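Local coordinates for protein amidase, hydantoinase/carbamoylase family (Paraburkholderia phymatum, PDB 6C0D) that probably hydrolyses N-carbamoyl-L-amino acids, as a metal-dependent, homodimeric hydrolase of the peptidase M20 family, at residues L41-V46 / S130-E135; A50-A55 / A65-V70; S146-A151 / A369-Q374. All coordinates share one frame; numbering follows the deposited sequence.

Interaction 1 (L41-V46 / S130-E135); sequences LSLSPV and SWIDEE
A type II beta turn, Leu41 to Ser44, leads into helix 45-60 and sets Ser42 and Leu43 against Ile132 and Asp133, in the loop that leaves strand 125-130 and carries Glu135, a predicted ligand of the second zinc of this M20 hydrolase. Ser42 OG donates a hydrogen bond to Asp133 OD1, 2.8 Å away. The hydroxyl meets the carboxylate from above its plane, 40° out of it. Asp133 OD1 also accepts from the backbone N of Thr137, while its OD2 takes the backbone N-H groups of Phe138 and Ser139, so the side chain ties the loop back on itself just beyond Glu135. Beside this polar pair is a small apolar one. Ile132 sends CG1 anti to its backbone N (chi1 -173°), and CD1 beyond it lies 3.8 Å from Ser42 CB and 3.9 Å from Leu43 CD2, the leucine and isoleucine side chains crossing at about a right angle. The turn is fastened from within: Leu41 O receives both Ser44 N, at 3.0 Å, and Ser44 OG, at 2.7 Å, the hydroxyl lying in the carbonyl plane on a lone pair. As N-cap of the helix, Ser44 OG also bonds Asp47 N. Around the buried carboxylate of Asp133, the three backbone N-H groups of its own loop probably stabilise negative charge and fix the rotation of the group, and of these four donors the Ser42 hydroxyl alone ties it to the turn.

Interaction 2 (A50-A55 / A65-V70); sequences ARRWLA and AAIDGV
Helix 45-60 is followed by strand 64-67 in the alpha/beta catalytic domain of the M20 fold and packs on it here, Arg51, Arg52 and Ala55 of the helix meeting Ala65 and Ile67 of the strand. The short segments run almost antiparallel, at 169°, with their axes 8.1 Å apart. Ile67 carries most of the contact. Its CG1 lies anti to its own carbonyl carbon (chi1 -52°), and CD1 reaches the helix surface at Arg51 CB, 3.7 Å away, and at Arg52 CG, 3.8 Å away. These are the aliphatic roots of the two arginines; the guanidinium end of Arg51 leads away from the strand, and its NE makes a salt bridge with Asp47, one turn back on the same helix. Nearer the turn, Ala65 CB rests 3.6 Å from Ala55 O, a carbonyl that also accepts from Thr59 OG1. No hydrogen bond joins the two segments, and the strand instead pairs with strand 73-76. Past its end the chain bends in an Asx turn: Asp68 OD1, which also accepts from Thr72 N, takes Val70 N at 2.9 Å with an N-H...O angle of 148°, the donor lying above the carboxylate plane.

Interaction 3 (S146-A151 / A369-Q374); sequences SFVGDA and AQVIAQ. With EDO (1,2-ethanediol), chain I.
The apolar part of the contact centres on Val148, whose two methyls address neighbouring residues of helix 368-372. CG2 lies 3.9 Å from Val371 CG1. CG1, anti to the carbonyl carbon of its own residue (chi1 -54°), faces Ile372, 4.0 Å from its CA and 4.1 Å from its CG1. Val371 turns CG1 anti to its backbone N (chi1 169°), and that one methyl meets both Val148 and the carboxylate of Asp150, with OD2 at 3.8 Å. Helix 142-148 closes in a Schellman motif, in which Gly149 takes a positive phi of 83° and its N bonds back to Ser146 O. The chain thereby turns out of the helix and brings Asp150 alongside Val371 of helix 368-372, within the catalytic domain. The polar part of the contact involves solvent. A water within hydrogen-bonding distance of both, 2.8 Å from Asp150 OD2 and 3.0 Å from Val371 O, can link carboxylate and carbonyl, though it has more acceptors in reach than protons. Asp150 OD1 has a further, weak hydrogen bond with His375 NE2. A 1,2-ethanediol molecule, probably from the crystallisation liquor, donates from its O1 to Ala373 O at 2.8 Å.

Interactions 1 and 3 are buried, whereas interaction 2 lies nearer the surface. Interactions 1 and 2 share helix 45-60, the first at its capped start and the second along its side, and interaction 2 is nested within the chain loop that interaction 1 closes. They meet where Ile132 CG2 packs on Val70 O. Trp131 connects interaction 1 to interaction 3, its ring meeting that of Phe147 with the planes at about 40° and its NE1 lying near Ile372 CD1. Chemistry follows place: a direct hydroxyl-carboxylate bond beside the loop of the predicted zinc ligand, plain aliphatic packing between helix and strand, and valine and isoleucine packing with a water between carboxylate and carbonyl in interaction 3.

Interaction 1 (L41-V46 / S130-E135)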
loop_
_atom_site.group_PDB
_atom_site.type_symbol
_atom_site.label_atom_id
_atom_site.label_comp_id
_atom_site.label_asym_id
_atom_site.label_seq_id
_atom_site.Cartn_x
_atom_site.Cartn_y
_atom_site.Cartn_z
ATOM N N LEU A 41 14.192 -26.378 -2.932
ATOM C CA LEU A 41 13.500 -26.258 -1.653
ATOM C C LEU A 41 13.679 -27.523 -0.820
ATOM O O LEU A 41 13.653 -28.635 -1.351
ATOM C CB LEU A 41 12.009 -25.987 -1.869
ATOM C CG LEU A 41 11.618 -24.829 -2.794
ATOM C CD1 LEU A 41 10.131 -24.536 -2.685
ATOM C CD2 LEU A 41 12.440 -23.582 -2.511
ATOM N N SER A 42 13.844 -27.342 0.493
ATOM C CA SER A 42 14.064 -28.460 1.411
ATOM C C SER A 42 13.107 -29.620 1.148
ATOM O O SER A 42 11.893 -29.431 1.069
ATOM C CB SER A 42 13.895 -27.990 2.854
ATOM O OG SER A 42 14.855 -27.020 3.201
ATOM N N LEU A 43 13.674 -30.819 1.011
ATOM C CA LEU A 43 12.990 -32.106 0.902
ATOM C C LEU A 43 12.244 -32.295 -0.415
ATOM O O LEU A 43 11.558 -33.314 -0.575
ATOM C CB LEU A 43 12.010 -32.342 2.062
ATOM C CG LEU A 43 12.632 -32.164 3.449
ATOM C CD1 LEU A 43 11.574 -32.338 4.523
ATOM C CD2 LEU A 43 13.783 -33.132 3.644
ATOM N N SER A 44 12.335 -31.356 -1.354
ATOM C CA SER A 44 11.829 -31.592 -2.695
ATOM C C SER A 44 12.674 -32.672 -3.368
ATOM O O SER A 44 13.806 -32.930 -2.951
ATOM C CB SER A 44 11.880 -30.304 -3.508
ATOM O OG SER A 44 13.231 -29.910 -3.703
ATOM N N PRO A 45 12.145 -33.329 -4.405
ATOM C CA PRO A 45 12.949 -34.355 -5.098
ATOM C C PRO A 45 14.325 -33.878 -5.538
ATOM O O PRO A 45 15.303 -34.625 -5.398
ATOM C CB PRO A 45 12.066 -34.726 -6.294
ATOM C CG PRO A 45 10.686 -34.509 -5.796
ATOM C CD PRO A 45 10.747 -33.321 -4.873
ATOM N N VAL A 46 14.442 -32.654 -6.055
ATOM C CA VAL A 46 15.754 -32.192 -6.491
ATOM C C VAL A 46 16.654 -31.932 -5.290
ATOM O O VAL A 46 17.866 -32.187 -5.343
ATOM C CB VAL A 46 15.612 -30.951 -7.398
ATOM C CG1 VAL A 46 15.031 -29.771 -6.637
ATOM C CG2 VAL A 46 16.950 -30.586 -8.003
ATOM N N SER A 130 25.358 -30.033 6.039
ATOM C CA SER A 130 24.336 -29.220 5.374
ATOM C C SER A 130 23.070 -29.308 6.221
ATOM O O SER A 130 22.348 -30.311 6.158
ATOM C CB SER A 130 24.072 -29.685 3.941
ATOM O OG SER A 130 22.969 -28.971 3.389
ATOM N N TRP A 131 22.807 -28.272 7.020
ATOM C CA TRP A 131 21.632 -28.277 7.889
ATOM C C TRP A 131 20.367 -28.104 7.063
ATOM O O TRP A 131 20.278 -27.184 6.247
ATOM C CB TRP A 131 21.716 -27.148 8.914
ATOM C CG TRP A 131 23.045 -27.013 9.581
ATOM C CD1 TRP A 131 23.926 -25.968 9.464
ATOM C CD2 TRP A 131 23.661 -27.961 10.462
ATOM N NE1 TRP A 131 25.042 -26.203 10.240
ATOM C CE2 TRP A 131 24.909 -27.421 10.854
ATOM C CE3 TRP A 131 23.271 -29.212 10.971
ATOM C CZ2 TRP A 131 25.769 -28.084 11.726
ATOM C CZ3 TRP A 131 24.136 -29.881 11.827
ATOM C CH2 TRP A 131 25.369 -29.315 12.198
ATOM N N ILE A 132 19.365 -28.958 7.302
ATOM C CA ILE A 132 18.129 -28.894 6.520
ATOM C C ILE A 132 17.373 -27.603 6.825
ATOM O O ILE A 132 17.347 -27.124 7.966
ATOM C CB ILE A 132 17.249 -30.136 6.796
ATOM C CG1 ILE A 132 16.026 -30.184 5.866
ATOM C CG2 ILE A 132 16.767 -30.157 8.253
ATOM C CD1 ILE A 132 16.377 -30.376 4.397
ATOM N N ASP A 133 16.771 -27.020 5.782
ATOM C CA ASP A 133 15.732 -25.985 5.886
ATOM C C ASP A 133 16.160 -24.755 6.686
ATOM O O ASP A 133 15.393 -24.207 7.484
ATOM C CB ASP A 133 14.422 -26.553 6.450
ATOM C CG ASP A 133 13.200 -25.844 5.875
ATOM O OD1 ASP A 133 13.343 -25.263 4.774
ATOM O OD2 ASP A 133 12.112 -25.850 6.505
ATOM N N GLU A 134 17.365 -24.266 6.412
ATOM C CA GLU A 134 17.725 -22.951 6.931
ATOM C C GLU A 134 16.753 -21.887 6.428
ATOM O O GLU A 134 16.429 -20.944 7.154
ATOM C CB GLU A 134 19.160 -22.605 6.534
ATOM C CG GLU A 134 19.706 -21.325 7.139
ATOM C CD GLU A 134 19.315 -20.084 6.353
ATOM O OE1 GLU A 134 18.900 -20.212 5.175
ATOM O OE2 GLU A 134 19.400 -18.980 6.928
ATOM N N GLU A 135 16.271 -22.028 5.190
ATOM C CA GLU A 135 15.416 -21.020 4.574
ATOM C C GLU A 135 13.961 -21.121 5.010
ATOM O O GLU A 135 13.172 -20.230 4.681
ATOM C CB GLU A 135 15.506 -21.118 3.044
ATOM C CG GLU A 135 16.941 -20.996 2.504
ATOM C CD GLU A 135 17.427 -19.553 2.427
ATOM O OE1 GLU A 135 16.731 -18.654 2.955
ATOM O OE2 GLU A 135 18.503 -19.321 1.824
#

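Interaction 2 (A50-A55 / A65-V70)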
loop_
_atom_site.group_PDB
_atom_site.type_symbol
_atom_site.label_atom_id
_atom_site.label_comp_id
_atom_site.label_asym_id
_atom_site.label_seq_id
_atom_site.Cartn_x
_atom_site.Cartn_y
_atom_site.Cartn_z
ATOM N N ALA A 50 20.244 -33.830 -4.576
ATOM C CA ALA A 50 21.481 -33.134 -4.248
ATOM C C ALA A 50 22.073 -33.644 -2.942
ATOM O O ALA A 50 23.299 -33.722 -2.795
ATOM C CB ALA A 50 21.221 -31.633 -4.166
ATOM N N ARG A 51 21.214 -33.991 -1.979
ATOM C CA ARG A 51 21.701 -34.494 -0.700
ATOM C C ARG A 51 22.333 -35.870 -0.852
ATOM O O ARG A 51 23.346 -36.166 -0.209
ATOM C CB ARG A 51 20.565 -34.526 0.321
ATOM C CG ARG A 51 20.179 -33.132 0.765
ATOM C CD ARG A 51 19.081 -33.020 1.849
ATOM N NE ARG A 51 18.730 -31.613 1.829
ATOM C CZ ARG A 51 19.323 -30.666 2.549
ATOM N NH1 ARG A 51 20.235 -30.969 3.475
ATOM N NH2 ARG A 51 18.971 -29.403 2.359
ATOM N N ARG A 52 21.751 -36.727 -1.691
ATOM C CA ARG A 52 22.373 -38.022 -1.937
ATOM C C ARG A 52 23.731 -37.852 -2.604
ATOM O O ARG A 52 24.705 -38.519 -2.227
ATOM C CB ARG A 52 21.446 -38.896 -2.778
ATOM C CG ARG A 52 20.214 -39.339 -2.014
ATOM C CD ARG A 52 19.209 -40.053 -2.899
ATOM N NE ARG A 52 18.079 -40.510 -2.100
ATOM C CZ ARG A 52 16.855 -40.695 -2.578
ATOM N NH1 ARG A 52 16.600 -40.449 -3.857
ATOM N NH2 ARG A 52 15.889 -41.114 -1.775
ATOM N N TRP A 53 23.825 -36.949 -3.583
ATOM C CA TRP A 53 25.116 -36.675 -4.204
ATOM C C TRP A 53 26.112 -36.178 -3.165
ATOM O O TRP A 53 27.249 -36.660 -3.091
ATOM C CB TRP A 53 24.960 -35.656 -5.334
ATOM C CG TRP A 53 26.286 -35.147 -5.824
ATOM C CD1 TRP A 53 27.109 -35.745 -6.739
ATOM C CD2 TRP A 53 26.952 -33.945 -5.412
ATOM N NE1 TRP A 53 28.245 -34.992 -6.915
ATOM C CE2 TRP A 53 28.171 -33.880 -6.117
ATOM C CE3 TRP A 53 26.631 -32.914 -4.523
ATOM C CZ2 TRP A 53 29.074 -32.829 -5.955
ATOM C CZ3 TRP A 53 27.529 -31.863 -4.368
ATOM C CH2 TRP A 53 28.736 -31.832 -5.079
ATOM N N LEU A 54 25.685 -35.229 -2.331
ATOM C CA LEU A 54 26.578 -34.665 -1.325
ATOM C C LEU A 54 27.059 -35.731 -0.348
ATOM O O LEU A 54 28.241 -35.762 0.021
ATOM C CB LEU A 54 25.867 -33.543 -0.578
ATOM C CG LEU A 54 26.698 -32.891 0.512
ATOM C CD1 LEU A 54 27.918 -32.196 -0.111
ATOM C CD2 LEU A 54 25.836 -31.915 1.298
ATOM N N ALA A 55 26.159 -36.605 0.097
ATOM C CA ALA A 55 26.574 -37.650 1.024
ATOM C C ALA A 55 27.594 -38.570 0.368
ATOM O O ALA A 55 28.542 -39.024 1.018
ATOM C CB ALA A 55 25.353 -38.435 1.508
ATOM N N ALA A 65 29.079 -40.593 6.469
ATOM C CA ALA A 65 28.101 -39.626 5.980
ATOM C C ALA A 65 26.731 -40.247 5.771
ATOM O O ALA A 65 26.619 -41.382 5.305
ATOM C CB ALA A 65 28.575 -39.016 4.655
ATOM N N ALA A 66 25.690 -39.466 6.056
ATOM C CA ALA A 66 24.319 -39.915 5.845
ATOM C C ALA A 66 23.379 -38.714 5.853
ATOM O O ALA A 66 23.673 -37.682 6.455
ATOM C CB ALA A 66 23.890 -40.919 6.923
ATOM N N ILE A 67 22.244 -38.869 5.178
ATOM C CA ILE A 67 21.113 -37.961 5.348
ATOM C C ILE A 67 20.347 -38.413 6.587
ATOM O O ILE A 67 19.928 -39.573 6.671
ATOM C CB ILE A 67 20.205 -37.977 4.106
ATOM C CG1 ILE A 67 21.020 -37.725 2.835
ATOM C CG2 ILE A 67 19.074 -36.964 4.254
ATOM C CD1 ILE A 67 20.247 -37.961 1.540
ATOM N N ASP A 68 20.158 -37.510 7.555
ATOM C CA ASP A 68 19.592 -37.932 8.833
ATOM C C ASP A 68 18.063 -37.821 8.811
ATOM O O ASP A 68 17.444 -37.550 7.779
ATOM C CB ASP A 68 20.230 -37.148 9.990
ATOM C CG ASP A 68 19.542 -35.809 10.277
ATOM O OD1 ASP A 68 18.837 -35.271 9.398
ATOM O OD2 ASP A 68 19.719 -35.286 11.402
ATOM N N GLY A 69 17.449 -38.016 9.978
ATOM C CA GLY A 69 16.007 -38.080 10.132
ATOM C C GLY A 69 15.261 -36.793 9.835
ATOM O O GLY A 69 14.039 -36.844 9.683
ATOM N N VAL A 70 15.938 -35.646 9.769
ATOM C CA VAL A 70 15.275 -34.412 9.362
ATOM C C VAL A 70 15.739 -33.928 8.002
ATOM O O VAL A 70 15.233 -32.907 7.514
ATOM C CB VAL A 70 15.433 -33.299 10.416
ATOM C CG1 VAL A 70 14.671 -33.664 11.694
ATOM C CG2 VAL A 70 16.911 -33.021 10.718
#

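Interaction 3 (S146-A151 / A369-Q374)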
loop_
_atom_site.group_PDB
_atom_site.type_symbol
_atom_site.label_atom_id
_atom_site.label_comp_id
_atom_site.label_asym_id
_atom_site.label_seq_id
_atom_site.Cartn_x
_atom_site.Cartn_y
_atom_site.Cartn_z
ATOM N N SER A 146 17.583 -28.939 15.382
ATOM C CA SER A 146 17.597 -30.370 15.679
ATOM C C SER A 146 18.961 -30.808 16.187
ATOM O O SER A 146 19.060 -31.562 17.156
ATOM C CB SER A 146 17.227 -31.170 14.432
ATOM O OG SER A 146 17.359 -32.562 14.665
ATOM N N PHE A 147 20.021 -30.333 15.539
ATOM C CA PHE A 147 21.383 -30.712 15.907
ATOM C C PHE A 147 21.704 -30.335 17.352
ATOM O O PHE A 147 22.196 -31.165 18.129
ATOM C CB PHE A 147 22.352 -30.042 14.938
ATOM C CG PHE A 147 23.798 -30.327 15.219
ATOM C CD1 PHE A 147 24.303 -31.611 15.075
ATOM C CD2 PHE A 147 24.658 -29.305 15.599
ATOM C CE1 PHE A 147 25.644 -31.874 15.319
ATOM C CE2 PHE A 147 25.989 -29.557 15.849
ATOM C CZ PHE A 147 26.489 -30.846 15.709
ATOM N N VAL A 148 21.422 -29.086 17.742
ATOM C CA VAL A 148 21.753 -28.650 19.101
ATOM C C VAL A 148 20.728 -29.087 20.128
ATOM O O VAL A 148 20.907 -28.815 21.324
ATOM C CB VAL A 148 21.940 -27.118 19.187
ATOM C CG1 VAL A 148 22.968 -26.650 18.145
ATOM C CG2 VAL A 148 20.626 -26.389 19.007
ATOM N N GLY A 149 19.663 -29.765 19.712
ATOM C CA GLY A 149 18.683 -30.227 20.676
ATOM C C GLY A 149 17.656 -29.201 21.093
ATOM O O GLY A 149 16.973 -29.407 22.099
ATOM N N ASP A 150 17.534 -28.088 20.364
ATOM C CA ASP A 150 16.433 -27.156 20.576
ATOM C C ASP A 150 15.104 -27.834 20.230
ATOM O O ASP A 150 15.061 -28.878 19.571
ATOM C CB ASP A 150 16.616 -25.888 19.732
ATOM C CG ASP A 150 17.718 -24.964 20.260
ATOM O OD1 ASP A 150 18.211 -25.172 21.387
ATOM O OD2 ASP A 150 18.099 -24.013 19.531
ATOM N N ALA A 151 14.004 -27.229 20.679
ATOM C CA ALA A 151 12.688 -27.837 20.491
ATOM C C ALA A 151 12.305 -27.892 19.013
ATOM O O ALA A 151 12.359 -26.877 18.307
ATOM C CB ALA A 151 11.629 -27.062 21.277
ATOM N N ALA A 369 24.495 -20.424 12.071
ATOM C CA ALA A 369 25.498 -20.148 13.098
ATOM C C ALA A 369 24.897 -19.451 14.313
ATOM O O ALA A 369 25.425 -19.580 15.423
ATOM C CB ALA A 369 26.626 -19.288 12.521
ATOM N N GLN A 370 23.816 -18.687 14.133
ATOM C CA GLN A 370 23.239 -18.024 15.296
ATOM C C GLN A 370 22.612 -19.033 16.254
ATOM O O GLN A 370 22.536 -18.774 17.463
ATOM C CB GLN A 370 22.203 -16.980 14.863
ATOM C CG GLN A 370 20.850 -17.531 14.558
ATOM C CD GLN A 370 19.975 -16.503 13.882
ATOM O OE1 GLN A 370 20.480 -15.630 13.187
ATOM N NE2 GLN A 370 18.662 -16.601 14.083
ATOM N N VAL A 371 22.135 -20.163 15.731
ATOM C CA VAL A 371 21.596 -21.228 16.575
ATOM C C VAL A 371 22.733 -22.007 17.236
ATOM O O VAL A 371 22.703 -22.293 18.441
ATOM C CB VAL A 371 20.694 -22.153 15.736
ATOM C CG1 VAL A 371 20.313 -23.432 16.511
ATOM C CG2 VAL A 371 19.437 -21.400 15.271
ATOM N N ILE A 372 23.735 -22.380 16.448
ATOM C CA ILE A 372 24.800 -23.244 16.958
ATOM C C ILE A 372 25.658 -22.500 17.980
ATOM O O ILE A 372 26.096 -23.082 18.980
ATOM C CB ILE A 372 25.618 -23.792 15.776
ATOM C CG1 ILE A 372 24.749 -24.798 15.007
ATOM C CG2 ILE A 372 26.940 -24.457 16.258
ATOM C CD1 ILE A 372 25.180 -25.000 13.587
ATOM N N ALA A 373 25.861 -21.190 17.774
ATOM C CA ALA A 373 26.741 -20.400 18.638
ATOM C C ALA A 373 26.281 -20.361 20.086
ATOM O O ALA A 373 27.097 -20.091 20.979
ATOM C CB ALA A 373 26.856 -18.962 18.116
ATOM N N GLN A 374 24.998 -20.596 20.343
ATOM C CA GLN A 374 24.501 -20.596 21.708
ATOM C C GLN A 374 24.878 -21.873 22.460
ATOM O O GLN A 374 24.644 -21.949 23.669
ATOM C CB GLN A 374 22.980 -20.363 21.674
ATOM C CG GLN A 374 22.610 -19.114 20.804
ATOM C CD GLN A 374 21.109 -18.847 20.643
ATOM O OE1 GLN A 374 20.306 -19.194 21.507
ATOM N NE2 GLN A 374 20.733 -18.204 19.525
HETATM C C1 EDO I . 28.879 -21.580 23.353
HETATM O O1 EDO I . 28.316 -20.278 23.517
HETATM C C2 EDO I . 30.237 -21.651 24.042
HETATM O O2 EDO I . 31.033 -20.540 23.616
HETATM O O HOH W 1 20.258 -22.280 20.164
HETATM O O HOH W 2 18.670 -22.067 22.591
#